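Local coordinates for 3-hydroxyacyl-CoA dehydrogenase (Burkholderia thailandensis, PDB 4XGN), which probably catalyses the NAD-dependent oxidation of 3-hydroxyacyl-CoA thioesters to 3-ketoacyl-CoA, as a member of the short-chain dehydrogenase family, at residues P108-L111 and F112-I116; P228-Y231 and A232-V235; R250-G253 and A254-M257. All blocks are in the same frame, centred on the assembly; numbering follows the deposited sequence. Where two conformers were deposited one is given.

The three contacts follow one another along the chain; none nests in or crosses another. Each is local. The first two are helix held by i to i+4 bonds; the third is a beta turn. Interaction 1 is the first two turns of helix 109-135. Interaction 2 is the start of helix 228-240. Interaction 3 closes the beta turn after strand 248-251, an outermost strand of the parallel Rossmann sheet within this chain. Interactions 1 and 2 lie on opposite sides of the chain's centre, with centres about 29 Å apart. Interactions 2 and 3 touch: L251 CD2 packs on Y231 CA, 3.7 Å away, and on L234. Both also meet the third subunit, while interaction 1 faces the second.

Interaction 1: residues P108-L111 and F112-I116; sequences PLEL and FAKTI
T115 returns to L111 with two donors. Its backbone N lies 3.1 Å from L111 O, the regular bond of the helix. Its hydroxyl OG1 also donates to L111 O, at 2.9 Å. The two donors reach this oxygen from opposite faces of the carbonyl plane. The T115 hydroxyl sits beside its own backbone N (chi1 -59°), which turns it back along the helix. L111 O is thus gripped twice, and the rotation of the T115 side chain is fixed.

L109 O and E110 O each take one backbone N-H from 112-116. A113 N binds L109 O at 2.9 Å with a nearly straight N-H (170°). K114 N binds E110 O at 2.7 Å. These are the first two turns of helix 109-135, with P108 at the N-cap position. In the short-chain dehydrogenase fold the helix packs beside helix 164-184, and F112 and T115 touch that helix through A165. F112 also stacks on F124 of the second subunit, so this end of the helix lies at a subunit interface.

The side chains of E110 and K114 run side by side on the exposed flank. In one of two K114 conformers, E110 OE2 comes 3.8 Å from K114 CD, on the aliphatic part of the lysine. K114 also touches a crystal neighbour, and this pairing is doubtful.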
ATOM      1  N   PRO A 108      18.278 -12.650 -18.721  1.00 14.29           N
ATOM      2  CA  PRO A 108      19.657 -12.174 -18.747  1.00 14.48           C
ATOM      3  C   PRO A 108      19.892 -11.133 -17.664  1.00 14.08           C
ATOM      4  O   PRO A 108      19.040 -10.219 -17.455  1.00 13.67           O
ATOM      5  CB  PRO A 108      19.791 -11.558 -20.140  1.00 14.66           C
ATOM      6  CG  PRO A 108      18.751 -12.317 -20.964  1.00 15.04           C
ATOM      7  CD  PRO A 108      17.602 -12.587 -20.016  1.00 14.68           C
ATOM      8  N   LEU A 109      21.043 -11.232 -17.005  1.00 14.28           N
ATOM      9  CA  LEU A 109      21.352 -10.292 -15.959  1.00 14.37           C
ATOM     10  C   LEU A 109      21.459  -8.857 -16.510  1.00 14.42           C
ATOM     11  O   LEU A 109      20.962  -7.926 -15.895  1.00 13.56           O
ATOM     12  CB  LEU A 109      22.622 -10.684 -15.227  1.00 15.01           C
ATOM     13  CG  LEU A 109      22.999  -9.803 -14.037  1.00 15.32           C
ATOM     14  CD1 LEU A 109      21.905  -9.716 -13.009  1.00 15.46           C
ATOM     15  CD2 LEU A 109      24.304 -10.350 -13.472  1.00 16.14           C
ATOM     16  N   GLU A 110      22.139  -8.701 -17.635  1.00 15.26           N
ATOM     17  CA  GLU A 110      22.329  -7.326 -18.214  1.00 16.47           C
ATOM     18  C   GLU A 110      21.020  -6.608 -18.495  1.00 15.59           C
ATOM     19  O   GLU A 110      20.946  -5.372 -18.325  1.00 15.52           O
ATOM     20  CB  GLU A 110      23.200  -7.382 -19.514  1.00 18.07           C
ATOM     21  CG  GLU A 110      23.394  -6.002 -20.200  1.00 20.50           C
ATOM     22  CD  GLU A 110      22.330  -5.546 -21.261  1.00 22.26           C
ATOM     23  OE1 GLU A 110      21.455  -6.339 -21.726  1.00 24.72           O
ATOM     24  OE2 GLU A 110      22.405  -4.359 -21.719  1.00 24.53           O
ATOM     25  N   LEU A 111      19.996  -7.315 -18.959  1.00 14.88           N
ATOM     26  CA  LEU A 111      18.718  -6.690 -19.257  1.00 14.80           C
ATOM     27  C   LEU A 111      18.081  -6.109 -17.984  1.00 13.67           C
ATOM     28  O   LEU A 111      17.564  -5.001 -17.991  1.00 13.49           O
ATOM     29  CB  LEU A 111      17.765  -7.678 -19.937  1.00 15.26           C
ATOM     30  CG  LEU A 111      16.463  -7.112 -20.464  1.00 15.50           C
ATOM     31  CD1 LEU A 111      16.756  -5.978 -21.444  1.00 16.07           C
ATOM     32  CD2 LEU A 111      15.650  -8.193 -21.148  1.00 16.00           C
ATOM     33  N   PHE A 112      18.160  -6.854 -16.893  1.00 12.84           N
ATOM     34  CA  PHE A 112      17.688  -6.368 -15.603  1.00 12.10           C
ATOM     35  C   PHE A 112      18.517  -5.162 -15.156  1.00 12.19           C
ATOM     36  O   PHE A 112      17.986  -4.093 -14.834  1.00 11.81           O
ATOM     37  CB  PHE A 112      17.755  -7.482 -14.547  1.00 11.85           C
ATOM     38  CG  PHE A 112      17.112  -7.106 -13.226  1.00 11.15           C
ATOM     39  CD1 PHE A 112      17.844  -6.470 -12.231  1.00 10.95           C
ATOM     40  CD2 PHE A 112      15.802  -7.418 -12.989  1.00 10.86           C
ATOM     41  CE1 PHE A 112      17.256  -6.120 -11.014  1.00 10.70           C
ATOM     42  CE2 PHE A 112      15.205  -7.101 -11.763  1.00 10.54           C
ATOM     43  CZ  PHE A 112      15.932  -6.448 -10.782  1.00 10.45           C
ATOM     44  N   ALA A 113      19.840  -5.321 -15.222  1.00 12.38           N
ATOM     45  CA  ALA A 113      20.712  -4.243 -14.799  1.00 12.47           C
ATOM     46  C   ALA A 113      20.516  -2.964 -15.619  1.00 12.39           C
ATOM     47  O   ALA A 113      20.423  -1.876 -15.016  1.00 12.12           O
ATOM     48  CB  ALA A 113      22.161  -4.668 -14.831  1.00 12.69           C
ATOM     49  N   LYS A 114      20.350  -3.076 -16.939  1.00 12.81           N
ATOM     50  CA  LYS A 114      20.162  -1.888 -17.789  0.50 13.08           C
ATOM     51  C   LYS A 114      18.862  -1.172 -17.455  1.00 12.49           C
ATOM     52  O   LYS A 114      18.816   0.067 -17.373  1.00 11.79           O
ATOM     53  CB  LYS A 114      20.165  -2.245 -19.272  0.50 13.93           C
ATOM     54  CG  LYS A 114      19.831  -1.059 -20.165  0.50 14.77           C
ATOM     55  CD  LYS A 114      20.331  -1.223 -21.585  0.50 15.98           C
ATOM     56  CE  LYS A 114      20.119   0.101 -22.310  0.50 16.48           C
ATOM     57  NZ  LYS A 114      21.201   1.077 -21.972  0.50 16.97           N
ATOM     58  N   THR A 115      17.801  -1.953 -17.239  1.00 11.91           N
ATOM     59  CA  THR A 115      16.493  -1.340 -16.899  1.00 11.63           C
ATOM     60  C   THR A 115      16.583  -0.559 -15.605  1.00 11.10           C
ATOM     61  O   THR A 115      16.085   0.571 -15.474  1.00 10.69           O
ATOM     62  CB  THR A 115      15.433  -2.449 -16.779  1.00 11.78           C
ATOM     63  OG1 THR A 115      15.379  -3.145 -18.024  1.00 12.31           O
ATOM     64  CG2 THR A 115      14.046  -1.866 -16.445  1.00 11.56           C
ATOM     65  N   ILE A 116      17.186  -1.195 -14.609  1.00 10.93           N
ATOM     66  CA  ILE A 116      17.405  -0.565 -13.313  0.50 10.67           C
ATOM     67  C   ILE A 116      18.289   0.685 -13.455  1.00 10.93           C
ATOM     68  O   ILE A 116      18.028   1.714 -12.810  1.00 10.77           O
ATOM     69  CB  ILE A 116      17.970  -1.574 -12.285  0.50 10.63           C
ATOM     70  CG1 ILE A 116      16.826  -2.246 -11.547  0.50 10.37           C
ATOM     71  CG2 ILE A 116      18.867  -0.913 -11.245  0.50 10.63           C
ATOM     72  CD1 ILE A 116      15.851  -3.062 -12.383  0.50 10.36           C
TER

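Interaction 2: residues P228-Y231 and A232-V235; sequences PAEY and AMLV
Y231 and V235 meet one helical turn apart. V235 CG2 comes obliquely to the tyrosine ring, 3.4 Å from Y231 CE1. Both torsions set this up. The ring carbon CG of Y231 points away from its own backbone N (chi1 173°). The ring projects outward from the helix, and its CE1 comes beside V235. In V235, CG1 takes that place and CG2 stays beside the backbone N, on the tyrosine side.

These first two turns open helix 228-240, which packs on the parallel sheet of the Rossmann fold. Y231 and V235 both touch V89 of strand 85-90 and I194 of strand 189-196, and the tyrosine hydroxyl is hydrogen-bonded to T151.

M233 differs, with CG beside the backbone N (chi1 -76°). This lays CG 3.2 Å from A229 O, while SD runs back over E230. The E230 carboxylate turns elsewhere: it forms a salt bridge with R224 and accepts from K227 N.

The backbone bonds are uneven. A232 N to P228 O is 2.9 Å and V235 N to Y231 O is 3.0 Å. L234 N to E230 O is weak at 3.4 Å, and E230 O also accepts from N241 of the third subunit.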
ATOM      1  N   PRO A 228      -0.685  11.839 -23.513  1.00 14.42           N
ATOM      2  CA  PRO A 228       0.404  12.564 -22.821  1.00 14.02           C
ATOM      3  C   PRO A 228      -0.049  13.864 -22.118  1.00 14.15           C
ATOM      4  O   PRO A 228       0.454  14.186 -21.045  1.00 14.10           O
ATOM      5  CB  PRO A 228       1.413  12.836 -23.961  1.00 14.25           C
ATOM      6  CG  PRO A 228       1.202  11.678 -24.848  1.00 14.30           C
ATOM      7  CD  PRO A 228      -0.268  11.370 -24.844  1.00 14.57           C
ATOM      8  N   ALA A 229      -1.009  14.582 -22.693  1.00 14.52           N
ATOM      9  CA  ALA A 229      -1.531  15.783 -22.072  1.00 14.87           C
ATOM     10  C   ALA A 229      -2.108  15.546 -20.692  1.00 14.53           C
ATOM     11  O   ALA A 229      -2.118  16.454 -19.835  1.00 14.56           O
ATOM     12  CB  ALA A 229      -2.574  16.451 -22.968  1.00 15.37           C
ATOM     13  N   GLU A 230      -2.664  14.363 -20.484  1.00 14.38           N
ATOM     14  CA  GLU A 230      -3.309  14.046 -19.209  1.00 13.92           C
ATOM     15  C   GLU A 230      -2.277  13.774 -18.129  1.00 13.14           C
ATOM     16  O   GLU A 230      -2.506  14.081 -16.952  1.00 12.71           O
ATOM     17  CB  GLU A 230      -4.266  12.883 -19.402  1.00 14.43           C
ATOM     18  CG  GLU A 230      -5.420  13.313 -20.300  1.00 15.45           C
ATOM     19  CD  GLU A 230      -6.257  12.197 -20.883  1.00 16.18           C
ATOM     20  OE1 GLU A 230      -5.793  11.056 -21.124  1.00 15.69           O
ATOM     21  OE2 GLU A 230      -7.454  12.503 -21.154  1.00 18.28           O
ATOM     22  N   TYR A 231      -1.159  13.154 -18.509  1.00 12.24           N
ATOM     23  CA  TYR A 231      -0.027  13.068 -17.645  1.00 11.80           C
ATOM     24  C   TYR A 231       0.486  14.453 -17.275  1.00 11.99           C
ATOM     25  O   TYR A 231       0.725  14.800 -16.117  1.00 11.45           O
ATOM     26  CB  TYR A 231       1.083  12.209 -18.298  1.00 11.50           C
ATOM     27  CG  TYR A 231       2.377  12.210 -17.505  1.00 11.36           C
ATOM     28  CD1 TYR A 231       3.324  13.163 -17.719  1.00 11.44           C
ATOM     29  CD2 TYR A 231       2.651  11.230 -16.531  1.00 10.92           C
ATOM     30  CE1 TYR A 231       4.488  13.184 -16.977  1.00 11.38           C
ATOM     31  CE2 TYR A 231       3.826  11.237 -15.798  1.00 10.79           C
ATOM     32  CZ  TYR A 231       4.745  12.235 -16.027  1.00 11.06           C
ATOM     33  OH  TYR A 231       5.934  12.296 -15.324  1.00 11.04           O
ATOM     34  N   ALA A 232       0.634  15.276 -18.315  1.00 12.33           N
ATOM     35  CA  ALA A 232       1.129  16.590 -18.124  1.00 12.81           C
ATOM     36  C   ALA A 232       0.245  17.465 -17.252  1.00 13.02           C
ATOM     37  O   ALA A 232       0.768  18.224 -16.468  1.00 12.73           O
ATOM     38  CB  ALA A 232       1.322  17.252 -19.464  1.00 12.98           C
ATOM     39  N   MET A 233      -1.065  17.284 -17.338  1.00 13.94           N
ATOM     40  CA  MET A 233      -1.986  17.999 -16.479  1.00 14.89           C
ATOM     41  C   MET A 233      -1.718  17.692 -15.013  1.00 13.81           C
ATOM     42  O   MET A 233      -1.773  18.604 -14.171  1.00 13.47           O
ATOM     43  CB  MET A 233      -3.437  17.573 -16.754  1.00 17.32           C
ATOM     44  CG  MET A 233      -4.111  18.105 -18.007  1.00 20.38           C
ATOM     45  SD  MET A 233      -5.714  17.224 -18.123  1.00 25.99           S
ATOM     46  CE  MET A 233      -6.347  17.694 -16.540  1.00 23.39           C
ATOM     47  N   LEU A 234      -1.450  16.404 -14.703  1.00 12.58           N
ATOM     48  CA  LEU A 234      -1.157  16.050 -13.334  1.00 11.94           C
ATOM     49  C   LEU A 234       0.180  16.608 -12.878  1.00 11.84           C
ATOM     50  O   LEU A 234       0.332  17.037 -11.735  1.00 11.67           O
ATOM     51  CB  LEU A 234      -1.204  14.529 -13.134  1.00 11.65           C
ATOM     52  CG  LEU A 234      -1.025  14.007 -11.698  1.00 11.33           C
ATOM     53  CD1 LEU A 234      -1.974  14.634 -10.717  1.00 11.48           C
ATOM     54  CD2 LEU A 234      -1.107  12.495 -11.733  1.00 11.15           C
ATOM     55  N   VAL A 235       1.169  16.628 -13.764  1.00 11.90           N
ATOM     56  CA  VAL A 235       2.438  17.272 -13.411  1.00 12.01           C
ATOM     57  C   VAL A 235       2.170  18.752 -12.989  1.00 12.66           C
ATOM     58  O   VAL A 235       2.720  19.250 -12.005  1.00 12.50           O
ATOM     59  CB  VAL A 235       3.467  17.241 -14.593  1.00 12.16           C
ATOM     60  CG1 VAL A 235       4.699  18.094 -14.293  1.00 12.29           C
ATOM     61  CG2 VAL A 235       3.902  15.830 -14.912  1.00 11.96           C
TER

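Interaction 3: residues R250-G253 and A254-M257; sequences RLDG and AIRM. With EDO (1,2-ethanediol), chain K.
R250 and R256 stack their guanidinium groups face to face. The centres are 3.7 Å apart and the planes differ by 27°. R256 CZ sits over the centre of the R250 group. Over the R256 group, R250 CZ lies offset toward the rim.

D252 probably offsets much of the paired positive charge. R250 holds D252 OD2 side-on with two nitrogens, NE at 2.8 Å and NH2 at 3.0 Å, and the oxygen lies in the guanidinium plane. R256 adds a looser salt bridge: its NH1 is 3.6 Å from D252 OD2, and the oxygen lies well out of the R256 plane. That contact is one of charge alone. R256 NH1 instead directs hydrogen bonds to I255 O, at 2.9 Å, and to a water that also donates to D252 OD1.

The carboxylate is placed by a type I' beta turn, D252 to I255, which follows strand 248-251 at the edge of the Rossmann sheet within this chain. G253 and A254 both have positive phi there. I255 N closes the turn on D252 O at 3.2 Å. A254 N binds D252 OD1 at 2.9 Å, from above the carboxylate plane. The D252 side chain reaches it because CG stands between its own backbone N and carbonyl carbon (chi1 65°).

Further out, D158 forms a second salt bridge with R250 NH2 and accepts from M257 N. The third subunit adds E247, which accepts from R250 N, and G246, whose carbonyl takes R256 NH2. M257 O accepts from R182 of the second subunit. An ethanediol, probably from the crystallisation liquor, donates through O1 to R256 O at 2.6 Å.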
ATOM      1  N   ARG A 250      -1.324   7.045  -8.719  1.00  9.44           N
ATOM      2  CA  ARG A 250      -1.738   6.238  -9.890  1.00  9.55           C
ATOM      3  C   ARG A 250      -2.567   7.091 -10.845  1.00  9.64           C
ATOM      4  O   ARG A 250      -3.561   7.718 -10.438  1.00  9.66           O
ATOM      5  CB  ARG A 250      -2.520   5.023  -9.462  1.00  9.76           C
ATOM      6  CG  ARG A 250      -1.706   4.077  -8.585  1.00  9.89           C
ATOM      7  CD  ARG A 250      -2.504   2.837  -8.158  1.00 10.02           C
ATOM      8  NE  ARG A 250      -2.872   2.002  -9.315  1.00 10.21           N
ATOM      9  CZ  ARG A 250      -2.571   0.730  -9.555  1.00 10.32           C
ATOM     10  NH1 ARG A 250      -1.983  -0.038  -8.667  1.00 10.82           N
ATOM     11  NH2 ARG A 250      -2.958   0.182 -10.697  1.00 10.63           N
ATOM     12  N   LEU A 251      -2.197   7.081 -12.121  1.00  9.47           N
ATOM     13  CA  LEU A 251      -2.956   7.798 -13.145  1.00  9.82           C
ATOM     14  C   LEU A 251      -3.253   6.749 -14.216  1.00  9.88           C
ATOM     15  O   LEU A 251      -2.452   6.517 -15.111  1.00  9.83           O
ATOM     16  CB  LEU A 251      -2.140   8.949 -13.742  1.00  9.86           C
ATOM     17  CG  LEU A 251      -2.805   9.790 -14.830  1.00 10.10           C
ATOM     18  CD1 LEU A 251      -3.958  10.592 -14.232  1.00 10.22           C
ATOM     19  CD2 LEU A 251      -1.768  10.708 -15.462  1.00 10.27           C
ATOM     20  N   ASP A 252      -4.396   6.077 -14.099  1.00  9.83           N
ATOM     21  CA  ASP A 252      -4.539   4.811 -14.793  1.00  9.89           C
ATOM     22  C   ASP A 252      -5.965   4.379 -15.164  1.00  9.92           C
ATOM     23  O   ASP A 252      -6.149   3.270 -15.571  1.00 10.02           O
ATOM     24  CB  ASP A 252      -3.878   3.723 -13.958  1.00  9.74           C
ATOM     25  CG  ASP A 252      -4.564   3.499 -12.609  1.00  9.69           C
ATOM     26  OD1 ASP A 252      -5.657   4.109 -12.342  1.00  9.90           O
ATOM     27  OD2 ASP A 252      -3.985   2.728 -11.810  1.00  9.67           O
ATOM     28  N   GLY A 253      -6.956   5.253 -15.051  1.00  9.92           N
ATOM     29  CA  GLY A 253      -8.307   4.833 -15.395  1.00 10.20           C
ATOM     30  C   GLY A 253      -8.857   3.697 -14.540  1.00 10.15           C
ATOM     31  O   GLY A 253      -9.788   3.021 -14.939  1.00 10.42           O
ATOM     32  N   ALA A 254      -8.282   3.518 -13.354  1.00  9.86           N
ATOM     33  CA  ALA A 254      -8.645   2.432 -12.403  1.00  9.84           C
ATOM     34  C   ALA A 254      -8.287   1.046 -12.873  1.00 10.12           C
ATOM     35  O   ALA A 254      -8.714   0.086 -12.237  1.00 10.29           O
ATOM     36  CB  ALA A 254     -10.127   2.473 -11.982  1.00  9.99           C
ATOM     37  N   ILE A 255      -7.442   0.883 -13.881  1.00 10.39           N
ATOM     38  CA  ILE A 255      -7.032  -0.474 -14.272  1.00 10.74           C
ATOM     39  C   ILE A 255      -6.147  -1.066 -13.174  1.00 10.61           C
ATOM     40  O   ILE A 255      -5.402  -0.334 -12.465  1.00 10.20           O
ATOM     41  CB  ILE A 255      -6.294  -0.449 -15.642  1.00 11.04           C
ATOM     42  CG1 ILE A 255      -6.340  -1.812 -16.365  1.00 11.48           C
ATOM     43  CG2 ILE A 255      -4.850   0.056 -15.481  1.00 10.79           C
ATOM     44  CD1 ILE A 255      -5.869  -1.752 -17.805  1.00 11.93           C
ATOM     45  N   ARG A 256      -6.195  -2.398 -13.070  1.00 10.96           N
ATOM     46  CA  ARG A 256      -5.258  -3.171 -12.289  1.00 11.17           C
ATOM     47  C   ARG A 256      -4.730  -4.235 -13.250  1.00 11.87           C
ATOM     48  O   ARG A 256      -5.488  -4.975 -13.834  1.00 12.47           O
ATOM     49  CB  ARG A 256      -5.934  -3.785 -11.041  1.00 10.91           C
ATOM     50  CG  ARG A 256      -6.446  -2.725 -10.055  1.00 10.59           C
ATOM     51  CD  ARG A 256      -5.282  -1.981  -9.403  1.00 10.18           C
ATOM     52  NE  ARG A 256      -5.702  -1.021  -8.364  1.00 10.03           N
ATOM     53  CZ  ARG A 256      -6.097   0.221  -8.605  1.00 10.05           C
ATOM     54  NH1 ARG A 256      -6.189   0.723  -9.859  1.00 10.18           N
ATOM     55  NH2 ARG A 256      -6.419   0.985  -7.583  1.00 10.04           N
ATOM     56  N   MET A 257      -3.433  -4.271 -13.467  1.00 12.45           N
ATOM     57  CA  MET A 257      -2.884  -5.134 -14.517  1.00 13.51           C
ATOM     58  C   MET A 257      -2.848  -6.608 -14.096  1.00 14.41           C
ATOM     59  O   MET A 257      -2.354  -6.927 -13.005  1.00 14.40           O
ATOM     60  CB  MET A 257      -1.468  -4.709 -14.850  1.00 13.77           C
ATOM     61  CG  MET A 257      -1.349  -3.254 -15.183  1.00 14.14           C
ATOM     62  SD  MET A 257      -2.372  -2.699 -16.603  1.00 15.31           S
ATOM     63  CE  MET A 257      -1.774  -3.707 -17.928  1.00 15.95           C
TER
HETATM   64  C1  EDO K 302      -6.464  -5.721 -17.464  1.00 31.10           C
HETATM   65  O1  EDO K 302      -6.666  -5.284 -16.127  1.00 34.29           O
HETATM   66  C2  EDO K 302      -5.041  -5.433 -17.919  1.00 28.50           C
HETATM   67  O2  EDO K 302      -4.208  -6.503 -17.527  1.00 23.77           O
HETATM   68  O   HOH W   1      -6.293   3.628  -9.732  1.00  7.83           O